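Local coordinates for surface protein VspA (Borrelia turicatae, PDB 1YJG), which is an outer-membrane lipoprotein of the variable small protein family, whose antigenically distinct members are probably switched, one expressed at a time, to evade host immunity, at residues A11-K22 with L135-A146; N3-A11 with A146-L157. All blocks are in the same frame, centred on the assembly; numbering follows the deposited sequence.

Contact 1. Residues A11-K22 with L135-A146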
loop_
_atom_site.group_PDB
_atom_site.type_symbol
_atom_site.label_atom_id
_atom_site.label_comp_id
_atom_site.label_asym_id
_atom_site.label_seq_id
_atom_site.Cartn_x
_atom_site.Cartn_y
_atom_site.Cartn_z
ATOM N N ALA A 11 -10.280 -11.488 -8.017
ATOM C CA ALA A 11 -10.295 -10.050 -8.227
ATOM C C ALA A 11 -9.827 -9.330 -6.967
ATOM O O ALA A 11 -9.154 -8.310 -7.055
ATOM C CB ALA A 11 -11.685 -9.591 -8.603
ATOM N N LYS A 12 -10.194 -9.866 -5.807
ATOM C CA LYS A 12 -9.814 -9.290 -4.519
ATOM C C LYS A 12 -8.302 -9.331 -4.358
ATOM O O LYS A 12 -7.706 -8.397 -3.847
ATOM C CB LYS A 12 -10.396 -10.095 -3.358
ATOM C CG LYS A 12 -11.776 -9.699 -2.899
ATOM C CD LYS A 12 -12.317 -10.701 -1.856
ATOM C CE LYS A 12 -11.467 -10.744 -0.584
ATOM N NZ LYS A 12 -11.903 -11.803 0.388
ATOM N N SER A 13 -7.712 -10.450 -4.770
ATOM C CA SER A 13 -6.281 -10.676 -4.684
ATOM C C SER A 13 -5.516 -9.778 -5.621
ATOM O O SER A 13 -4.451 -9.272 -5.265
ATOM C CB SER A 13 -5.954 -12.138 -5.000
ATOM O OG SER A 13 -6.362 -12.981 -3.935
ATOM N N VAL A 14 -6.049 -9.597 -6.825
ATOM C CA VAL A 14 -5.421 -8.755 -7.826
ATOM C C VAL A 14 -5.553 -7.288 -7.409
ATOM O O VAL A 14 -4.603 -6.513 -7.547
ATOM C CB VAL A 14 -6.019 -9.001 -9.228
ATOM C CG1 VAL A 14 -5.467 -8.002 -10.248
ATOM C CG2 VAL A 14 -5.713 -10.425 -9.684
ATOM N N LYS A 15 -6.722 -6.917 -6.895
ATOM C CA LYS A 15 -6.981 -5.547 -6.443
ATOM C C LYS A 15 -5.959 -5.207 -5.366
ATOM O O LYS A 15 -5.372 -4.126 -5.366
ATOM C CB LYS A 15 -8.412 -5.412 -5.892
ATOM C CG LYS A 15 -8.832 -3.997 -5.445
ATOM C CD LYS A 15 -8.511 -2.908 -6.490
ATOM C CE LYS A 15 -8.931 -1.522 -5.991
ATOM N NZ LYS A 15 -8.770 -0.474 -7.014
ATOM N N ASP A 16 -5.751 -6.157 -4.458
ATOM C CA ASP A 16 -4.805 -6.014 -3.371
ATOM C C ASP A 16 -3.407 -5.671 -3.916
ATOM O O ASP A 16 -2.795 -4.695 -3.500
ATOM C CB ASP A 16 -4.781 -7.319 -2.589
ATOM C CG ASP A 16 -3.892 -7.271 -1.382
ATOM O OD1 ASP A 16 -3.113 -8.241 -1.212
ATOM O OD2 ASP A 16 -3.929 -6.339 -0.536
ATOM N N VAL A 17 -2.915 -6.472 -4.858
ATOM C CA VAL A 17 -1.601 -6.249 -5.446
ATOM C C VAL A 17 -1.543 -4.903 -6.208
ATOM O O VAL A 17 -0.547 -4.189 -6.154
ATOM C CB VAL A 17 -1.204 -7.430 -6.371
ATOM C CG1 VAL A 17 -0.001 -7.079 -7.236
ATOM C CG2 VAL A 17 -0.922 -8.662 -5.546
ATOM N N HIS A 18 -2.629 -4.563 -6.890
ATOM C CA HIS A 18 -2.727 -3.334 -7.661
ATOM C C HIS A 18 -2.553 -2.128 -6.755
ATOM O O HIS A 18 -1.772 -1.207 -7.055
ATOM C CB HIS A 18 -4.079 -3.299 -8.361
ATOM C CG HIS A 18 -4.279 -2.126 -9.266
ATOM N ND1 HIS A 18 -4.916 -0.972 -8.859
ATOM C CD2 HIS A 18 -3.990 -1.952 -10.578
ATOM C CE1 HIS A 18 -4.983 -0.126 -9.872
ATOM N NE2 HIS A 18 -4.434 -0.699 -10.928
ATOM N N THR A 19 -3.253 -2.154 -5.623
ATOM C CA THR A 19 -3.175 -1.068 -4.653
ATOM C C THR A 19 -1.743 -0.926 -4.123
ATOM O O THR A 19 -1.206 0.183 -4.099
ATOM C CB THR A 19 -4.146 -1.302 -3.512
ATOM O OG1 THR A 19 -5.487 -1.039 -3.971
ATOM C CG2 THR A 19 -3.909 -0.303 -2.380
ATOM N N LEU A 20 -1.130 -2.039 -3.713
ATOM C CA LEU A 20 0.240 -2.002 -3.206
ATOM C C LEU A 20 1.217 -1.360 -4.218
ATOM O O LEU A 20 2.103 -0.607 -3.826
ATOM C CB LEU A 20 0.730 -3.400 -2.859
ATOM C CG LEU A 20 0.100 -4.066 -1.629
ATOM C CD1 LEU A 20 0.725 -5.422 -1.412
ATOM C CD2 LEU A 20 0.273 -3.208 -0.379
ATOM N N VAL A 21 1.045 -1.672 -5.500
ATOM C CA VAL A 21 1.892 -1.146 -6.558
ATOM C C VAL A 21 1.713 0.378 -6.671
ATOM O O VAL A 21 2.693 1.118 -6.732
ATOM C CB VAL A 21 1.620 -1.861 -7.910
ATOM C CG1 VAL A 21 2.297 -1.144 -9.075
ATOM C CG2 VAL A 21 2.087 -3.306 -7.842
ATOM N N LYS A 22 0.462 0.823 -6.655
ATOM C CA LYS A 22 0.129 2.233 -6.731
ATOM C C LYS A 22 0.578 2.967 -5.466
ATOM O O LYS A 22 0.864 4.181 -5.519
ATOM C CB LYS A 22 -1.376 2.433 -6.916
ATOM C CG LYS A 22 -1.984 1.806 -8.180
ATOM C CD LYS A 22 -1.273 2.233 -9.462
ATOM C CE LYS A 22 -1.868 1.491 -10.648
ATOM N NZ LYS A 22 -1.181 1.800 -11.915
ATOM N N LEU A 135 5.832 -2.766 -14.077
ATOM C CA LEU A 135 5.031 -3.456 -13.073
ATOM C C LEU A 135 3.634 -2.855 -13.023
ATOM O O LEU A 135 2.650 -3.578 -12.823
ATOM C CB LEU A 135 5.699 -3.332 -11.708
ATOM C CG LEU A 135 4.995 -3.841 -10.457
ATOM C CD1 LEU A 135 4.593 -5.288 -10.607
ATOM C CD2 LEU A 135 5.914 -3.657 -9.244
ATOM N N ASN A 136 3.564 -1.529 -13.190
ATOM C CA ASN A 136 2.303 -0.792 -13.185
ATOM C C ASN A 136 1.482 -1.163 -14.417
ATOM O O ASN A 136 0.285 -1.403 -14.340
ATOM C CB ASN A 136 2.549 0.726 -13.161
ATOM C CG ASN A 136 2.611 1.300 -11.742
ATOM O OD1 ASN A 136 1.597 1.719 -11.191
ATOM N ND2 ASN A 136 3.808 1.335 -11.160
ATOM N N THR A 137 2.137 -1.183 -15.567
ATOM C CA THR A 137 1.483 -1.530 -16.822
ATOM C C THR A 137 0.907 -2.935 -16.730
ATOM O O THR A 137 -0.228 -3.182 -17.128
ATOM C CB THR A 137 2.507 -1.499 -17.971
ATOM O OG1 THR A 137 2.862 -0.144 -18.275
ATOM C CG2 THR A 137 1.915 -2.036 -19.272
ATOM N N ALA A 138 1.710 -3.849 -16.201
ATOM C CA ALA A 138 1.329 -5.246 -16.060
ATOM C C ALA A 138 0.167 -5.484 -15.109
ATOM O O ALA A 138 -0.719 -6.294 -15.399
ATOM C CB ALA A 138 2.541 -6.058 -15.624
ATOM N N ILE A 139 0.176 -4.800 -13.966
ATOM C CA ILE A 139 -0.886 -4.971 -12.975
ATOM C C ILE A 139 -2.206 -4.349 -13.442
ATOM O O ILE A 139 -3.285 -4.846 -13.096
ATOM C CB ILE A 139 -0.442 -4.448 -11.560
ATOM C CG1 ILE A 139 -1.379 -4.963 -10.464
ATOM C CG2 ILE A 139 -0.377 -2.921 -11.514
ATOM C CD1 ILE A 139 -1.664 -6.460 -10.504
ATOM N N ASP A 140 -2.121 -3.265 -14.217
ATOM C CA ASP A 140 -3.318 -2.603 -14.734
ATOM C C ASP A 140 -4.017 -3.599 -15.627
ATOM O O ASP A 140 -5.230 -3.716 -15.587
ATOM C CB ASP A 140 -2.996 -1.368 -15.610
ATOM C CG ASP A 140 -2.634 -0.127 -14.813
ATOM O OD1 ASP A 140 -2.899 -0.056 -13.596
ATOM O OD2 ASP A 140 -2.066 0.849 -15.346
ATOM N N ALA A 141 -3.242 -4.316 -16.440
ATOM C CA ALA A 141 -3.806 -5.305 -17.361
ATOM C C ALA A 141 -4.441 -6.466 -16.615
ATOM O O ALA A 141 -5.535 -6.920 -16.971
ATOM C CB ALA A 141 -2.733 -5.814 -18.343
ATOM N N LEU A 142 -3.769 -6.954 -15.575
ATOM C CA LEU A 142 -4.318 -8.067 -14.816
ATOM C C LEU A 142 -5.585 -7.666 -14.073
ATOM O O LEU A 142 -6.496 -8.486 -13.945
ATOM C CB LEU A 142 -3.282 -8.650 -13.847
ATOM C CG LEU A 142 -3.737 -9.854 -13.005
ATOM C CD1 LEU A 142 -4.178 -11.008 -13.882
ATOM C CD2 LEU A 142 -2.622 -10.291 -12.086
ATOM N N LEU A 143 -5.648 -6.424 -13.581
ATOM C CA LEU A 143 -6.828 -5.948 -12.850
ATOM C C LEU A 143 -8.006 -5.850 -13.813
ATOM O O LEU A 143 -9.122 -6.257 -13.482
ATOM C CB LEU A 143 -6.594 -4.598 -12.137
ATOM C CG LEU A 143 -7.777 -4.051 -11.304
ATOM C CD1 LEU A 143 -8.309 -5.100 -10.265
ATOM C CD2 LEU A 143 -7.432 -2.761 -10.592
ATOM N N THR A 144 -7.747 -5.338 -15.008
ATOM C CA THR A 144 -8.796 -5.207 -16.010
ATOM C C THR A 144 -9.376 -6.573 -16.337
ATOM O O THR A 144 -10.585 -6.728 -16.379
ATOM C CB THR A 144 -8.245 -4.529 -17.267
ATOM O OG1 THR A 144 -7.902 -3.183 -16.948
ATOM C CG2 THR A 144 -9.313 -4.393 -18.351
ATOM N N SER A 145 -8.512 -7.568 -16.533
ATOM C CA SER A 145 -8.956 -8.928 -16.845
ATOM C C SER A 145 -9.688 -9.567 -15.681
ATOM O O SER A 145 -10.647 -10.295 -15.882
ATOM C CB SER A 145 -7.784 -9.833 -17.232
ATOM O OG SER A 145 -7.151 -9.336 -18.384
ATOM N N ALA A 146 -9.223 -9.298 -14.467
ATOM C CA ALA A 146 -9.839 -9.848 -13.279
ATOM C C ALA A 146 -11.214 -9.229 -13.040
ATOM O O ALA A 146 -12.135 -9.913 -12.622
ATOM C CB ALA A 146 -8.957 -9.618 -12.079
HETATM O O HOH W 1 3.935 2.501 -8.643
#
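Val14 and Ile139 interlock where residues 11-22 and 135-146 pack as antiparallel helices of the helical bundle formed by this core fragment of the lipoprotein, their axes 9.3 Å apart and 155° between their directions. Each is a knob in a hole of the other helix: Val14 sits among Ile139, Leu142, Leu143 and Ala146, and Ile139 among Val14, Val17, His18 and Val21. CG1 of Val14 presses on the backbone of Leu143, 3.6 Å from its CA, while CD1 of Ile139 lies 3.7 Å from CG1 of Val17. Beyond them, Val17 reaches helix 48-69, and Leu135 and Leu142 reach helix 76-98.

His18 joins the apolar seam to a polar margin. With CG anti to the backbone N (chi1 -176°), the ring is carried across to the facing helix, and CD2 of Leu143 stands over one face in a CH-pi contact, 3.4 Å from the centroid. NE2 donates to OD1 of Asp140 in a bent bond, the acceptor tilted from the ring plane.

In Lys22 a bend at chi2 (-54°) turns the otherwise extended chain end to the other helix. NZ meets OD1 of Asn136 in the carbonyl plane, on a lone pair; ND2 of Asn136 donates to Leu132 O and to a water bridging to the Val21 carbonyl. NZ also salt-bridges Asp140, whose OD1 two donors grip: His18 NE2 at 3.1 Å nearly along the C-O axis, Lys22 NZ at 3.0 Å on the syn side.

Contact 2. Residues N3-A11 with A146-L157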
loop_
_atom_site.group_PDB
_atom_site.type_symbol
_atom_site.label_atom_id
_atom_site.label_comp_id
_atom_site.label_asym_id
_atom_site.label_seq_id
_atom_site.Cartn_x
_atom_site.Cartn_y
_atom_site.Cartn_z
ATOM N N ASN A 3 -18.665 -20.216 -9.197
ATOM C CA ASN A 3 -18.035 -19.441 -10.265
ATOM C C ASN A 3 -17.887 -17.961 -9.911
ATOM O O ASN A 3 -16.855 -17.345 -10.196
ATOM C CB ASN A 3 -18.826 -19.578 -11.575
ATOM C CG ASN A 3 -18.118 -20.448 -12.604
ATOM O OD1 ASN A 3 -18.127 -21.675 -12.504
ATOM N ND2 ASN A 3 -17.505 -19.813 -13.602
ATOM N N ILE A 4 -18.933 -17.383 -9.328
ATOM C CA ILE A 4 -18.890 -15.975 -8.938
ATOM C C ILE A 4 -17.990 -15.809 -7.716
ATOM O O ILE A 4 -17.329 -14.801 -7.573
ATOM C CB ILE A 4 -20.308 -15.393 -8.684
ATOM C CG1 ILE A 4 -20.226 -13.902 -8.365
ATOM C CG2 ILE A 4 -21.043 -16.129 -7.563
ATOM C CD1 ILE A 4 -21.427 -13.131 -8.831
ATOM N N THR A 5 -17.953 -16.818 -6.854
ATOM C CA THR A 5 -17.130 -16.781 -5.654
ATOM C C THR A 5 -15.636 -16.819 -6.006
ATOM O O THR A 5 -14.847 -16.142 -5.377
ATOM C CB THR A 5 -17.517 -17.950 -4.718
ATOM O OG1 THR A 5 -18.831 -17.723 -4.191
ATOM C CG2 THR A 5 -16.633 -18.003 -3.469
ATOM N N ASP A 6 -15.275 -17.582 -7.034
ATOM C CA ASP A 6 -13.895 -17.717 -7.463
ATOM C C ASP A 6 -13.412 -16.474 -8.207
ATOM O O ASP A 6 -12.249 -16.097 -8.094
ATOM C CB ASP A 6 -13.729 -18.969 -8.336
ATOM C CG ASP A 6 -13.823 -20.266 -7.530
ATOM O OD1 ASP A 6 -13.808 -21.357 -8.141
ATOM O OD2 ASP A 6 -13.918 -20.296 -6.282
ATOM N N ALA A 7 -14.313 -15.837 -8.947
ATOM C CA ALA A 7 -13.987 -14.646 -9.700
ATOM C C ALA A 7 -13.774 -13.500 -8.738
ATOM O O ALA A 7 -12.821 -12.737 -8.875
ATOM C CB ALA A 7 -15.100 -14.304 -10.689
ATOM N N VAL A 8 -14.663 -13.393 -7.759
ATOM C CA VAL A 8 -14.579 -12.332 -6.769
ATOM C C VAL A 8 -13.288 -12.477 -5.958
ATOM O O VAL A 8 -12.549 -11.511 -5.794
ATOM C CB VAL A 8 -15.813 -12.337 -5.851
ATOM C CG1 VAL A 8 -15.604 -11.453 -4.599
ATOM C CG2 VAL A 8 -17.044 -11.888 -6.630
ATOM N N ALA A 9 -13.013 -13.690 -5.486
ATOM C CA ALA A 9 -11.816 -13.961 -4.698
ATOM C C ALA A 9 -10.543 -13.571 -5.468
ATOM O O ALA A 9 -9.650 -12.902 -4.933
ATOM C CB ALA A 9 -11.781 -15.442 -4.286
ATOM N N PHE A 10 -10.482 -13.961 -6.734
ATOM C CA PHE A 10 -9.334 -13.662 -7.584
ATOM C C PHE A 10 -9.165 -12.166 -7.793
ATOM O O PHE A 10 -8.057 -11.642 -7.764
ATOM C CB PHE A 10 -9.487 -14.354 -8.942
ATOM C CG PHE A 10 -8.275 -14.241 -9.804
ATOM C CD1 PHE A 10 -7.180 -15.075 -9.595
ATOM C CD2 PHE A 10 -8.214 -13.291 -10.809
ATOM C CE1 PHE A 10 -6.037 -14.949 -10.384
ATOM C CE2 PHE A 10 -7.076 -13.169 -11.606
ATOM C CZ PHE A 10 -5.990 -13.983 -11.395
ATOM N N ALA A 11 -10.280 -11.488 -8.017
ATOM C CA ALA A 11 -10.295 -10.050 -8.227
ATOM C C ALA A 11 -9.827 -9.330 -6.967
ATOM O O ALA A 11 -9.154 -8.310 -7.055
ATOM C CB ALA A 11 -11.685 -9.591 -8.603
ATOM N N ALA A 146 -9.223 -9.298 -14.467
ATOM C CA ALA A 146 -9.839 -9.848 -13.279
ATOM C C ALA A 146 -11.214 -9.229 -13.040
ATOM O O ALA A 146 -12.135 -9.913 -12.622
ATOM C CB ALA A 146 -8.957 -9.618 -12.079
ATOM N N GLU A 147 -11.346 -7.931 -13.293
ATOM C CA GLU A 147 -12.619 -7.249 -13.088
ATOM C C GLU A 147 -13.618 -7.678 -14.160
ATOM O O GLU A 147 -14.793 -7.874 -13.857
ATOM C CB GLU A 147 -12.435 -5.731 -12.965
ATOM C CG GLU A 147 -12.112 -5.342 -11.521
ATOM C CD GLU A 147 -11.625 -3.913 -11.332
ATOM O OE1 GLU A 147 -11.547 -3.150 -12.307
ATOM O OE2 GLU A 147 -11.314 -3.553 -10.178
ATOM N N ALA A 148 -13.145 -7.884 -15.388
ATOM C CA ALA A 148 -14.028 -8.324 -16.471
ATOM C C ALA A 148 -14.602 -9.710 -16.135
ATOM O O ALA A 148 -15.754 -9.986 -16.456
ATOM C CB ALA A 148 -13.305 -8.337 -17.827
ATOM N N ALA A 149 -13.815 -10.575 -15.484
ATOM C CA ALA A 149 -14.293 -11.920 -15.107
ATOM C C ALA A 149 -15.379 -11.823 -14.038
ATOM O O ALA A 149 -16.288 -12.655 -13.977
ATOM C CB ALA A 149 -13.158 -12.792 -14.624
ATOM N N VAL A 150 -15.257 -10.839 -13.156
ATOM C CA VAL A 150 -16.257 -10.633 -12.117
ATOM C C VAL A 150 -17.564 -10.209 -12.814
ATOM O O VAL A 150 -18.622 -10.762 -12.544
ATOM C CB VAL A 150 -15.820 -9.550 -11.074
ATOM C CG1 VAL A 150 -16.976 -9.188 -10.133
ATOM C CG2 VAL A 150 -14.627 -10.032 -10.262
ATOM N N THR A 151 -17.478 -9.265 -13.749
ATOM C CA THR A 151 -18.668 -8.796 -14.445
ATOM C C THR A 151 -19.334 -9.910 -15.245
ATOM O O THR A 151 -20.549 -9.977 -15.271
ATOM C CB THR A 151 -18.384 -7.563 -15.353
ATOM O OG1 THR A 151 -17.539 -7.936 -16.450
ATOM C CG2 THR A 151 -17.604 -6.510 -14.615
ATOM N N ALA A 152 -18.546 -10.792 -15.865
ATOM C CA ALA A 152 -19.099 -11.896 -16.659
ATOM C C ALA A 152 -19.812 -12.922 -15.779
ATOM O O ALA A 152 -20.805 -13.520 -16.197
ATOM C CB ALA A 152 -18.009 -12.577 -17.485
ATOM N N ALA A 153 -19.303 -13.142 -14.570
ATOM C CA ALA A 153 -19.930 -14.097 -13.654
ATOM C C ALA A 153 -21.231 -13.473 -13.124
ATOM O O ALA A 153 -22.229 -14.162 -12.949
ATOM C CB ALA A 153 -18.990 -14.472 -12.527
ATOM N N ILE A 154 -21.219 -12.161 -12.899
ATOM C CA ILE A 154 -22.411 -11.456 -12.413
ATOM C C ILE A 154 -23.503 -11.462 -13.504
ATOM O O ILE A 154 -24.691 -11.472 -13.197
ATOM C CB ILE A 154 -22.060 -10.015 -11.954
ATOM C CG1 ILE A 154 -21.454 -10.057 -10.552
ATOM C CG2 ILE A 154 -23.296 -9.105 -11.954
ATOM C CD1 ILE A 154 -20.726 -8.787 -10.163
ATOM N N ASN A 155 -23.083 -11.474 -14.768
ATOM C CA ASN A 155 -24.004 -11.496 -15.903
ATOM C C ASN A 155 -24.751 -12.821 -15.975
ATOM O O ASN A 155 -25.949 -12.856 -16.248
ATOM C CB ASN A 155 -23.245 -11.294 -17.221
ATOM C CG ASN A 155 -22.652 -9.901 -17.360
ATOM O OD1 ASN A 155 -23.161 -8.936 -16.799
ATOM N ND2 ASN A 155 -21.570 -9.794 -18.119
ATOM N N ALA A 156 -24.038 -13.906 -15.689
ATOM C CA ALA A 156 -24.598 -15.254 -15.730
ATOM C C ALA A 156 -25.511 -15.613 -14.549
ATOM O O ALA A 156 -25.706 -16.798 -14.262
ATOM C CB ALA A 156 -23.459 -16.270 -15.852
ATOM N N LEU A 157 -26.063 -14.603 -13.874
ATOM C CA LEU A 157 -26.959 -14.807 -12.734
ATOM C C LEU A 157 -28.281 -14.067 -12.933
ATOM O O LEU A 157 -28.331 -12.980 -13.513
ATOM C CB LEU A 157 -26.292 -14.330 -11.445
ATOM C CG LEU A 157 -25.348 -15.349 -10.808
ATOM C CD1 LEU A 157 -24.320 -14.644 -9.938
ATOM C CD2 LEU A 157 -26.131 -16.387 -10.005
HETATM O O HOH W 2 -11.668 -12.333 -11.295
#
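Ile4 faces Ala153 and Ala7 faces Val150 across two antiparallel helices, 3-11 and 146-155, whose axes close to 8.6 Å with 159° between their directions. Ile4 CA lies 5.2 Å from Ala153 CA, and Ala7 CA the same distance from Val150 CA, a spacing that small side chains permit: the methyl groups of Ala7 and Ala153 meet in the interface, and no direct hydrogen bond crosses it. A single water forms a polar bridge instead, donating to the carbonyl oxygens of Ala7 and Ala146 and so linking the two backbones.

Val150 supplies the bulk in the middle. Its CG2 lies beside its own backbone N and wedges between turns of the facing helix, 3.4 Å from CB of Ala11, tighter than usual for two carbons, and 3.5 Å from O of Ala7. On one flank Phe10 presents the edge of its ring to the methyl of Ala146, with CD2 4.0 Å from CB, while the ring also packs on Leu78 and Ile82 of helix 76-98.

Near the chain ends, Ile4 does the reaching. Its CD1 lies 3.5 Å from CG1 of Ile154 and 3.4 Å from CD1 of Leu157, the latter again a tight pair, the two side chains crossing at about a right angle beyond the end of helix 146-155. Ile4 and Ile154 also pack against Ile154 and Val8, respectively, of the second subunit. This is close antiparallel packing of two alanine-lined helices, the first and last of the Vsp helical bundle, at the end where both chain termini lie.

Both contacts join the same two elements, helix 2-28 and helix 129-155, and meet end to end at Ala11 and Ala146, their centres about 15 Å apart. Contact 1 is buried, its centre about 9 Å from the chain's centre; contact 2, about 23 Å from that centre, is partly buried and runs out to the termini. A water bridges the helices in each. The chemistry differs in that contact 1 adds direct bonds among His18, Lys22, Asp140 and Asn136 to its branched aliphatic knobs, whereas no direct hydrogen bond crosses the alanine-lined contact 2. Leu142 of contact 1 packs on Phe10 of contact 2, carrying the apolar seam across the junction, and both contacts touch the second subunit.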